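Local coordinates for interphotoreceptor retinoid-binding protein (Xenopus laevis, PDB 1J7X), which probably binds and carries retinoids between the photoreceptors and the neighbouring pigment epithelium of the eye, at residues Phe99-Leu104 / Glu135-Thr140; Gly106-Leu111 / Asn142-Leu147. One frame throughout, in Å; residues are numbered along the deposited sequence.

Contact 1: residues Phe99-Leu104 / Glu135-Thr140; sequences FKVSIL and EPITIT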
loop_
_atom_site.group_PDB
_atom_site.type_symbol
_atom_site.label_atom_id
_atom_site.label_comp_id
_atom_site.label_asym_id
_atom_site.label_seq_id
_atom_site.Cartn_x
_atom_site.Cartn_y
_atom_site.Cartn_z
ATOM N N PHE A 99 -18.368 -5.426 -5.648
ATOM C CA PHE A 99 -18.630 -4.285 -4.709
ATOM C C PHE A 99 -19.910 -4.459 -3.964
ATOM O O PHE A 99 -20.957 -4.511 -4.607
ATOM C CB PHE A 99 -18.674 -2.977 -5.444
ATOM C CG PHE A 99 -17.467 -2.662 -6.274
ATOM C CD1 PHE A 99 -16.361 -2.008 -5.690
ATOM C CD2 PHE A 99 -17.331 -3.040 -7.567
ATOM C CE1 PHE A 99 -15.304 -1.784 -6.425
ATOM C CE2 PHE A 99 -16.286 -2.768 -8.315
ATOM C CZ PHE A 99 -15.242 -2.061 -7.756
ATOM N N LYS A 100 -19.878 -4.536 -2.633
ATOM C CA LYS A 100 -21.046 -4.625 -1.768
ATOM C C LYS A 100 -21.342 -3.244 -1.224
ATOM O O LYS A 100 -20.490 -2.637 -0.535
ATOM C CB LYS A 100 -20.778 -5.598 -0.640
ATOM C CG LYS A 100 -21.836 -5.624 0.486
ATOM C CD LYS A 100 -21.367 -6.530 1.654
ATOM C CE LYS A 100 -22.440 -6.821 2.639
ATOM N NZ LYS A 100 -22.966 -5.645 3.342
ATOM N N VAL A 101 -22.520 -2.731 -1.552
ATOM C CA VAL A 101 -22.909 -1.435 -1.140
ATOM C C VAL A 101 -24.227 -1.498 -0.344
ATOM O O VAL A 101 -25.195 -2.119 -0.895
ATOM C CB VAL A 101 -23.125 -0.538 -2.336
ATOM C CG1 VAL A 101 -23.461 0.863 -1.938
ATOM C CG2 VAL A 101 -21.882 -0.582 -3.212
ATOM N N SER A 102 -24.234 -0.873 0.843
ATOM C CA SER A 102 -25.439 -0.826 1.744
ATOM C C SER A 102 -25.639 0.581 2.178
ATOM O O SER A 102 -24.679 1.393 2.299
ATOM C CB SER A 102 -25.255 -1.703 3.039
ATOM O OG SER A 102 -24.819 -3.018 2.749
ATOM N N ILE A 103 -26.884 0.926 2.502
ATOM C CA ILE A 103 -27.124 2.191 3.078
ATOM C C ILE A 103 -27.516 1.824 4.513
ATOM O O ILE A 103 -28.613 1.265 4.746
ATOM C CB ILE A 103 -28.239 2.952 2.403
ATOM C CG1 ILE A 103 -27.980 3.183 0.906
ATOM C CG2 ILE A 103 -28.488 4.255 3.162
ATOM C CD1 ILE A 103 -26.709 3.984 0.704
ATOM N N LEU A 104 -26.622 2.080 5.466
ATOM C CA LEU A 104 -26.872 1.740 6.861
ATOM C C LEU A 104 -27.812 2.763 7.478
ATOM O O LEU A 104 -27.830 3.900 7.049
ATOM C CB LEU A 104 -25.549 1.748 7.658
ATOM C CG LEU A 104 -24.521 0.766 7.059
ATOM C CD1 LEU A 104 -23.169 0.890 7.830
ATOM C CD2 LEU A 104 -24.986 -0.699 6.914
ATOM N N GLU A 135 -23.577 5.973 -7.740
ATOM C CA GLU A 135 -24.961 6.510 -7.673
ATOM C C GLU A 135 -25.619 6.164 -6.369
ATOM O O GLU A 135 -26.075 7.076 -5.713
ATOM C CB GLU A 135 -25.783 6.045 -8.865
ATOM C CG GLU A 135 -27.305 6.504 -8.639
ATOM C CD GLU A 135 -27.549 8.000 -8.487
ATOM O OE1 GLU A 135 -26.802 8.831 -9.023
ATOM O OE2 GLU A 135 -28.602 8.383 -7.806
ATOM N N PRO A 136 -25.705 4.920 -5.926
ATOM C CA PRO A 136 -26.386 4.612 -4.704
ATOM C C PRO A 136 -25.885 5.398 -3.424
ATOM O O PRO A 136 -26.693 5.758 -2.514
ATOM C CB PRO A 136 -26.133 3.103 -4.601
ATOM C CG PRO A 136 -25.969 2.665 -5.953
ATOM C CD PRO A 136 -25.184 3.657 -6.582
ATOM N N ILE A 137 -24.564 5.647 -3.295
ATOM C CA ILE A 137 -24.052 6.357 -2.086
ATOM C C ILE A 137 -24.240 7.847 -2.125
ATOM O O ILE A 137 -24.037 8.499 -1.150
ATOM C CB ILE A 137 -22.539 6.031 -1.863
ATOM C CG1 ILE A 137 -21.674 6.580 -2.935
ATOM C CG2 ILE A 137 -22.329 4.604 -1.734
ATOM C CD1 ILE A 137 -20.166 6.397 -2.619
ATOM N N THR A 138 -24.650 8.393 -3.291
ATOM C CA THR A 138 -24.862 9.811 -3.385
ATOM C C THR A 138 -25.781 10.441 -2.327
ATOM O O THR A 138 -25.532 11.575 -1.860
ATOM C CB THR A 138 -25.433 10.234 -4.725
ATOM O OG1 THR A 138 -24.501 9.934 -5.701
ATOM C CG2 THR A 138 -25.381 11.799 -4.773
ATOM N N ILE A 139 -26.756 9.689 -1.916
ATOM C CA ILE A 139 -27.730 10.149 -0.931
ATOM C C ILE A 139 -27.084 10.257 0.495
ATOM O O ILE A 139 -27.529 11.046 1.306
ATOM C CB ILE A 139 -28.897 9.190 -0.880
ATOM C CG1 ILE A 139 -29.982 9.689 0.092
ATOM C CG2 ILE A 139 -28.526 7.761 -0.519
ATOM C CD1 ILE A 139 -30.712 10.914 -0.344
ATOM N N THR A 140 -26.055 9.475 0.787
ATOM C CA THR A 140 -25.463 9.473 2.150
ATOM C C THR A 140 -24.653 10.698 2.557
ATOM O O THR A 140 -24.133 11.457 1.723
ATOM C CB THR A 140 -24.621 8.222 2.322
ATOM O OG1 THR A 140 -23.449 8.271 1.487
ATOM C CG2 THR A 140 -25.405 6.970 1.930
#

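Contact 2: residues Gly106-Leu111 / Asn142-Leu147; sequences GNIGYL and NLIIDL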
loop_
_atom_site.group_PDB
_atom_site.type_symbol
_atom_site.label_atom_id
_atom_site.label_comp_id
_atom_site.label_asym_id
_atom_site.label_seq_id
_atom_site.Cartn_x
_atom_site.Cartn_y
_atom_site.Cartn_z
ATOM N N GLY A 106 -29.391 5.685 9.555
ATOM C CA GLY A 106 -28.746 6.929 9.816
ATOM C C GLY A 106 -28.151 7.492 8.577
ATOM O O GLY A 106 -27.449 8.496 8.660
ATOM N N ASN A 107 -28.464 6.871 7.424
ATOM C CA ASN A 107 -27.979 7.373 6.122
ATOM C C ASN A 107 -26.421 7.344 6.012
ATOM O O ASN A 107 -25.844 8.290 5.611
ATOM C CB ASN A 107 -28.419 8.794 5.872
ATOM C CG ASN A 107 -28.282 9.202 4.436
ATOM O OD1 ASN A 107 -28.356 8.348 3.535
ATOM N ND2 ASN A 107 -28.120 10.502 4.211
ATOM N N ILE A 108 -25.813 6.252 6.432
ATOM C CA ILE A 108 -24.364 6.112 6.374
ATOM C C ILE A 108 -24.128 5.077 5.263
ATOM O O ILE A 108 -24.607 4.112 5.331
ATOM C CB ILE A 108 -23.850 5.474 7.667
ATOM C CG1 ILE A 108 -24.069 6.335 8.928
ATOM C CG2 ILE A 108 -22.380 5.050 7.544
ATOM C CD1 ILE A 108 -23.325 7.472 8.766
ATOM N N GLY A 109 -23.326 5.403 4.275
ATOM C CA GLY A 109 -23.024 4.527 3.174
ATOM C C GLY A 109 -22.010 3.493 3.632
ATOM O O GLY A 109 -21.067 3.885 4.388
ATOM N N TYR A 110 -22.168 2.261 3.163
ATOM C CA TYR A 110 -21.242 1.191 3.436
ATOM C C TYR A 110 -20.773 0.591 2.097
ATOM O O TYR A 110 -21.648 0.234 1.228
ATOM C CB TYR A 110 -21.903 0.063 4.237
ATOM C CG TYR A 110 -20.986 -1.139 4.456
ATOM C CD1 TYR A 110 -19.975 -1.107 5.459
ATOM C CD2 TYR A 110 -21.070 -2.253 3.656
ATOM C CE1 TYR A 110 -19.141 -2.222 5.651
ATOM C CE2 TYR A 110 -20.202 -3.276 3.828
ATOM C CZ TYR A 110 -19.239 -3.298 4.832
ATOM O OH TYR A 110 -18.455 -4.389 5.011
ATOM N N LEU A 111 -19.469 0.639 1.844
ATOM C CA LEU A 111 -18.854 0.128 0.591
ATOM C C LEU A 111 -17.801 -0.859 0.946
ATOM O O LEU A 111 -16.843 -0.554 1.677
ATOM C CB LEU A 111 -18.211 1.258 -0.200
ATOM C CG LEU A 111 -17.341 0.898 -1.352
ATOM C CD1 LEU A 111 -18.051 0.025 -2.345
ATOM C CD2 LEU A 111 -16.875 2.112 -1.966
ATOM N N ASN A 142 -22.227 10.337 5.064
ATOM C CA ASN A 142 -20.930 9.779 5.496
ATOM C C ASN A 142 -20.755 8.405 4.821
ATOM O O ASN A 142 -21.749 7.761 4.399
ATOM C CB ASN A 142 -20.936 9.567 6.995
ATOM C CG ASN A 142 -20.833 10.850 7.742
ATOM O OD1 ASN A 142 -19.792 11.510 7.733
ATOM N ND2 ASN A 142 -21.938 11.225 8.386
ATOM N N LEU A 143 -19.515 8.003 4.610
ATOM C CA LEU A 143 -19.233 6.737 3.922
ATOM C C LEU A 143 -18.185 5.947 4.663
ATOM O O LEU A 143 -17.174 6.460 5.086
ATOM C CB LEU A 143 -18.715 7.018 2.514
ATOM C CG LEU A 143 -18.264 5.787 1.723
ATOM C CD1 LEU A 143 -19.500 4.933 1.397
ATOM C CD2 LEU A 143 -17.586 6.077 0.401
ATOM N N ILE A 144 -18.449 4.685 4.820
ATOM C CA ILE A 144 -17.535 3.728 5.448
ATOM C C ILE A 144 -17.012 2.853 4.374
ATOM O O ILE A 144 -17.799 2.135 3.777
ATOM C CB ILE A 144 -18.216 2.863 6.527
ATOM C CG1 ILE A 144 -18.561 3.740 7.748
ATOM C CG2 ILE A 144 -17.321 1.795 6.985
ATOM C CD1 ILE A 144 -19.293 4.988 7.450
ATOM N N ILE A 145 -15.718 2.825 4.121
ATOM C CA ILE A 145 -15.131 1.962 3.111
ATOM C C ILE A 145 -14.433 0.845 3.882
ATOM O O ILE A 145 -13.487 1.099 4.659
ATOM C CB ILE A 145 -14.128 2.775 2.234
ATOM C CG1 ILE A 145 -14.753 4.026 1.633
ATOM C CG2 ILE A 145 -13.467 1.819 1.185
ATOM C CD1 ILE A 145 -13.747 4.790 0.765
ATOM N N ASP A 146 -14.956 -0.366 3.734
ATOM C CA ASP A 146 -14.489 -1.517 4.440
ATOM C C ASP A 146 -13.367 -2.289 3.669
ATOM O O ASP A 146 -13.631 -2.922 2.674
ATOM C CB ASP A 146 -15.631 -2.456 4.708
ATOM C CG ASP A 146 -15.281 -3.512 5.700
ATOM O OD1 ASP A 146 -14.082 -3.688 6.059
ATOM O OD2 ASP A 146 -16.230 -4.174 6.191
ATOM N N LEU A 147 -12.076 -2.160 4.084
ATOM C CA LEU A 147 -11.012 -2.844 3.452
ATOM C C LEU A 147 -10.410 -3.928 4.294
ATOM O O LEU A 147 -9.276 -4.426 4.054
ATOM C CB LEU A 147 -9.893 -1.805 3.112
ATOM C CG LEU A 147 -10.324 -0.726 2.194
ATOM C CD1 LEU A 147 -9.056 0.397 1.956
ATOM C CD2 LEU A 147 -10.894 -1.236 0.905
#

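Contact 1: residues Phe99-Leu104 / Glu135-Thr140
Ile103 and Val101, on the edge strand 100-104, lie against the C-terminal end of helix 119-137 and the turn that follows it. No hydrogen bond crosses between the two segments. The touching groups are mostly methyls. CD1 of Ile103 makes the closest approach. It presses on CG2 of Thr140 at 3.5 Å, closer than two carbons usually sit, and lies 3.7 Å from the carbonyl O of Pro136. Val101 sends CG1 to CG2 of Ile137 at 3.9 Å, the two side chains crossing at about a right angle. This branch of Val101 stands anti to the backbone N (chi1 -177°), which turns it to the helix end. CB of Pro136 gives looser cover at 4.4 Å from the same CG1.

Hydrogen bonds brace the turn from within. Ile137 to Thr140 form a type I beta turn, and the carbonyl O of Ile137 accepts twice from Thr140: from N at 3.0 Å and from OG1 at 2.7 Å, the hydroxyl on a lone pair in the carbonyl plane. OG1 also bonds to Tyr199 OH. A valine in place of Thr140 would probably leave Ile137 O with the backbone N alone as its donor in the turn, and Tyr199 without this partner. Between these two segments the contact rests on apolar packing, so helix end and sheet edge meet here through methyl groups.

Contact 2: residues Gly106-Leu111 / Asn142-Leu147
Leu111 and Leu143 pack on one face of the paired strands, CB of Leu111 lying 4.2 Å from CD1 of Leu143. The same CD1 reaches over the backbone of Gly109, which has no side chain; a CB there would be tight against this methyl. On the other face CG2 of Ile144 approaches the ring of Tyr110 obliquely. Toward the start of both strands, on the same face as Tyr110, CD1 of Ile108 meets CB of Asn142 at 3.6 Å. Ile295 of helix 287-296 covers Ile108, Asn142 and Ile144.

Between the two faces runs a parallel ladder, with Gly109 opposite Leu143, Tyr110 opposite Ile144 and Leu111 opposite Ile145. Gly109 N bonds to Asn142 O and Ile144 N to Gly109 O. Leu111 N then bonds to Ile144 O at 3.0 Å, and Asp146 N to Leu111 O at 2.8 Å. The strands belong to a beta-alpha-beta unit with helix 119-137 as the crossover, part of the mixed sheet in the region related to the S41 peptidases of the ClpP/crotonase clan.

At the polar end, Tyr110 OH donates to Asp146 OD2 at 2.5 Å. The phenol stretches along the strands because CG is anti to the backbone N (chi1 176°). It meets OD2 on the anti side, 17° out of the carboxylate plane, with ring and carboxylate planes 75° apart. OD2 also forms a salt bridge with Arg148, so the hydroxyl and the guanidinium group share one carboxylate oxygen.

After the N-terminal helices and helix 88-98, the chain enters strand 100-104, then turns back through a G1 bulge at Asn107 and Ile108 into strand 108-112. Helix 119-137 follows, and its end closes the loop of contact 1. The chain next enters strand 142-146, which closes the loop of contact 2. The two loops cross, because their segments alternate along the chain. The contact centres are about 7 Å apart. Ser102 O and Tyr110 N probably bond across the antiparallel pair, and Asn107 ND2 probably bonds to Ile139 O in the turn. Together the contacts tie edge strand 100-104, the next two strands of the sheet, 108-112 and 142-146, and the end of the crossover helix.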